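Local atomic coordinates of fumarate lyase (Mesorhizobium sp., PDB entry 3C8T), a protein that belongs to the fumarate lyase superfamily of mainly helical enzymes, which assemble as tetramers around a core of long, bundled helices. Residues 134-137 with 138-141; 162-165 with 166-169. All coordinates share one frame; numbering follows the deposited sequence.

Contact 1: 134-137 with 138-141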
# COMPACT_ATOMS: atom_id res chain seq x y z
N LEU A 134 -21.93 -21.32 4.33
CA LEU A 134 -22.46 -20.64 3.17
C LEU A 134 -23.41 -21.53 2.36
O LEU A 134 -24.51 -21.07 1.91
CB LEU A 134 -21.36 -20.05 2.27
CG LEU A 134 -20.63 -18.84 2.85
CD1 LEU A 134 -19.36 -18.47 2.03
CD2 LEU A 134 -21.60 -17.66 2.95
N ALA A 135 -22.99 -22.79 2.18
CA ALA A 135 -23.86 -23.75 1.50
C ALA A 135 -25.22 -23.93 2.26
O ALA A 135 -26.28 -24.00 1.64
CB ALA A 135 -23.15 -25.07 1.30
N ALA A 136 -25.19 -23.94 3.58
CA ALA A 136 -26.44 -24.04 4.33
C ALA A 136 -27.32 -22.82 4.05
O ALA A 136 -28.51 -22.97 3.79
CB ALA A 136 -26.19 -24.21 5.85
N LEU A 137 -26.73 -21.63 4.10
CA LEU A 137 -27.50 -20.40 3.85
C LEU A 137 -28.05 -20.40 2.43
O LEU A 137 -29.19 -20.06 2.21
CB LEU A 137 -26.66 -19.15 4.07
CG LEU A 137 -26.23 -18.82 5.51
CD1 LEU A 137 -25.15 -17.74 5.49
CD2 LEU A 137 -27.41 -18.34 6.35
N ALA A 138 -27.21 -20.77 1.47
CA ALA A 138 -27.61 -20.81 0.08
C ALA A 138 -28.81 -21.76 -0.12
O ALA A 138 -29.76 -21.44 -0.83
CB ALA A 138 -26.46 -21.26 -0.77
N ARG A 139 -28.72 -22.94 0.51
CA ARG A 139 -29.73 -23.99 0.38
C ARG A 139 -31.03 -23.53 1.06
O ARG A 139 -32.07 -23.42 0.40
CB ARG A 139 -29.22 -25.30 0.98
CG ARG A 139 -30.07 -26.49 0.73
CD ARG A 139 -29.40 -27.77 1.40
NE ARG A 139 -28.41 -27.52 2.49
CZ ARG A 139 -27.09 -27.78 2.42
NH1 ARG A 139 -26.55 -28.26 1.30
NH2 ARG A 139 -26.32 -27.56 3.48
N ASN A 140 -30.96 -23.23 2.36
CA ASN A 140 -32.18 -22.83 3.09
C ASN A 140 -32.89 -21.58 2.54
O ASN A 140 -34.11 -21.49 2.62
CB ASN A 140 -31.90 -22.63 4.58
CG ASN A 140 -31.31 -23.88 5.26
OD1 ASN A 140 -31.45 -25.01 4.76
ND2 ASN A 140 -30.65 -23.67 6.40
N HIS A 141 -32.15 -20.65 1.95
CA HIS A 141 -32.75 -19.39 1.48
C HIS A 141 -32.78 -19.27 -0.02
O HIS A 141 -32.97 -18.19 -0.57
CB HIS A 141 -32.10 -18.18 2.19
CG HIS A 141 -32.38 -18.19 3.66
ND1 HIS A 141 -33.62 -17.88 4.17
CD2 HIS A 141 -31.63 -18.57 4.72
CE1 HIS A 141 -33.61 -18.02 5.48
NE2 HIS A 141 -32.41 -18.43 5.85
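Ala138 and Leu134 meet one helical turn apart, the amide N of Ala138 bonding the carbonyl O of Leu134 at 2.8 Å (N-H...O 164°). Both are buried, as is Leu137, and here packing is tight. Leu134 lays its methyls on Trp167 of helix 160-185, Leu137 meets Ala164 there with its CB, and both leucines touch Leu343 of helix 315-344, apolar surroundings that suit them. Helix 160-185 comes so close that Ala138 N lies against Ala164 CB, which the small methyl of Ala138 probably suits. The stretch is the C-terminal end of helix 104-140, a central-bundle helix of the superfamily, and three more i to i+4 bonds finish it. The last, from His141 N to Leu137 O, is 3.0 Å long and bent to 145°, where His141 leaves helical angles. The same carbonyl sits at the edge of the His141 ring, 3.8 Å from CD2, while ND1 is hydrogen-bonded to Thr144 OG1.

The looser side is exposed Arg139 and Asn140 with partly exposed Ala136. Arg139, CG anti to the backbone N (chi1 -172°) and chain bent at chi3, folds back until Ala135 O lies over the centre of one guanidinium face; it also packs, like buried Ala135, on Leu440 of helix 432-440. NH2 reaches 3.6 Å from Ala136 CA, which the small Ala136 side chain probably permits; NH1 makes a weak hydrogen bond to Arg443 O. Asn140, a polar residue suited to a helix end in solvent, has CG 3.3 Å from Ala136 O, yet its amide makes no hydrogen bond there; Asn140 N takes that oxygen.

Contact 2: 162-165 with 166-169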
# COMPACT_ATOMS: atom_id res chain seq x y z
N TYR A 162 -29.31 -16.92 -3.32
CA TYR A 162 -28.53 -16.49 -4.47
C TYR A 162 -27.30 -15.68 -4.01
O TYR A 162 -26.16 -16.03 -4.39
CB TYR A 162 -29.38 -15.77 -5.52
CG TYR A 162 -28.50 -15.01 -6.53
CD1 TYR A 162 -28.04 -15.62 -7.69
CD2 TYR A 162 -28.11 -13.67 -6.27
CE1 TYR A 162 -27.21 -14.91 -8.57
CE2 TYR A 162 -27.29 -12.96 -7.12
CZ TYR A 162 -26.83 -13.58 -8.27
OH TYR A 162 -26.01 -12.85 -9.11
N LYS A 163 -27.51 -14.65 -3.18
CA LYS A 163 -26.40 -13.90 -2.56
C LYS A 163 -25.39 -14.79 -1.86
O LYS A 163 -24.20 -14.61 -2.01
CB LYS A 163 -26.90 -12.83 -1.55
CG LYS A 163 -27.53 -11.62 -2.20
CD LYS A 163 -27.69 -10.41 -1.18
CE LYS A 163 -26.34 -9.92 -0.60
NZ LYS A 163 -25.38 -9.74 -1.75
N ALA A 164 -25.87 -15.71 -1.02
CA ALA A 164 -24.97 -16.63 -0.33
C ALA A 164 -24.20 -17.51 -1.32
O ALA A 164 -23.04 -17.85 -1.08
CB ALA A 164 -25.73 -17.49 0.71
N ALA A 165 -24.82 -17.88 -2.45
CA ALA A 165 -24.16 -18.73 -3.44
C ALA A 165 -23.01 -18.02 -4.13
O ALA A 165 -22.01 -18.67 -4.49
CB ALA A 165 -25.13 -19.25 -4.48
N VAL A 166 -23.18 -16.71 -4.34
CA VAL A 166 -22.15 -15.86 -4.91
C VAL A 166 -20.93 -15.80 -3.95
O VAL A 166 -19.78 -16.00 -4.38
CB VAL A 166 -22.73 -14.47 -5.22
CG1 VAL A 166 -21.61 -13.38 -5.35
CG2 VAL A 166 -23.61 -14.51 -6.47
N TRP A 167 -21.19 -15.53 -2.67
CA TRP A 167 -20.16 -15.52 -1.64
C TRP A 167 -19.46 -16.89 -1.62
O TRP A 167 -18.25 -16.97 -1.62
CB TRP A 167 -20.80 -15.29 -0.26
CG TRP A 167 -21.50 -13.96 -0.04
CD1 TRP A 167 -21.30 -12.78 -0.73
CD2 TRP A 167 -22.41 -13.66 1.01
NE1 TRP A 167 -22.10 -11.78 -0.19
CE2 TRP A 167 -22.78 -12.30 0.88
CE3 TRP A 167 -22.98 -14.42 2.04
CZ2 TRP A 167 -23.69 -11.69 1.75
CZ3 TRP A 167 -23.90 -13.81 2.89
CH2 TRP A 167 -24.25 -12.45 2.73
N LEU A 168 -20.25 -17.96 -1.62
CA LEU A 168 -19.73 -19.29 -1.62
C LEU A 168 -18.77 -19.59 -2.81
O LEU A 168 -17.74 -20.26 -2.63
CB LEU A 168 -20.89 -20.30 -1.61
CG LEU A 168 -20.57 -21.80 -1.70
CD1 LEU A 168 -19.54 -22.29 -0.58
CD2 LEU A 168 -21.87 -22.65 -1.72
N SER A 169 -19.13 -19.10 -4.00
CA SER A 169 -18.39 -19.43 -5.21
C SER A 169 -16.93 -19.01 -5.17
O SER A 169 -16.05 -19.74 -5.66
CB SER A 169 -19.07 -18.85 -6.44
OG SER A 169 -18.89 -17.45 -6.49
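The Tyr162 ring carries Val166 CG2 over one face, 3.8 Å above its plane and offset toward the rim at CZ, a CH-pi contact 25° off the ring normal. Val166 can do this because CG2 stands anti to its carbonyl carbon, beside the backbone N, and so leans back toward the preceding turn. On one face of the Trp167 indole lies Lys163 O, nearest CG at 3.4 Å; the same oxygen accepts the nearly straight bond from Trp167 N (172°). The methylene CE of Lys163 comes within 4.0 Å of Trp167 CZ2, its chain curled by bends at chi3 and chi4.

These residues wind along helix 160-185, a long helix of the superfamily's bundle, here buried between its own chain and a second subunit. The flexible Lys163 suits that border: its NZ forms salt bridges with Asp251 and with Glu312 of the second subunit. Asp251 also takes the Trp167 NE1 hydrogen, so one carboxylate holds both the amine and the indole. Small side chains suit Ala164, against helix 104-140, and Ala165, against Val436 in this chain and Ile222 of the second subunit. Buried Ser169, also against that Ile222, satisfies its hydroxyl by giving OG's hydrogen to Val166 O (2.7 Å).

How the contacts relate
After several earlier helices the chain runs through helix 104-140, whose end forms contact 1. It then passes through the small antiparallel sheet of strands 145-150, 153-155 and 157-159 before entering helix 160-185, where contact 2 lies near the start. Each contact is local, joining residues about one turn apart, and closes no long loop; they follow in series, neither nesting nor crossing. Their centres are nevertheless about 9 Å apart, because the intervening segment brings the second helix back against the first. Leu134 CD1 packs 3.8 Å from Leu168 CA across the two helices. Helix 432-440 touches both, drawing the C-terminal part to this pair.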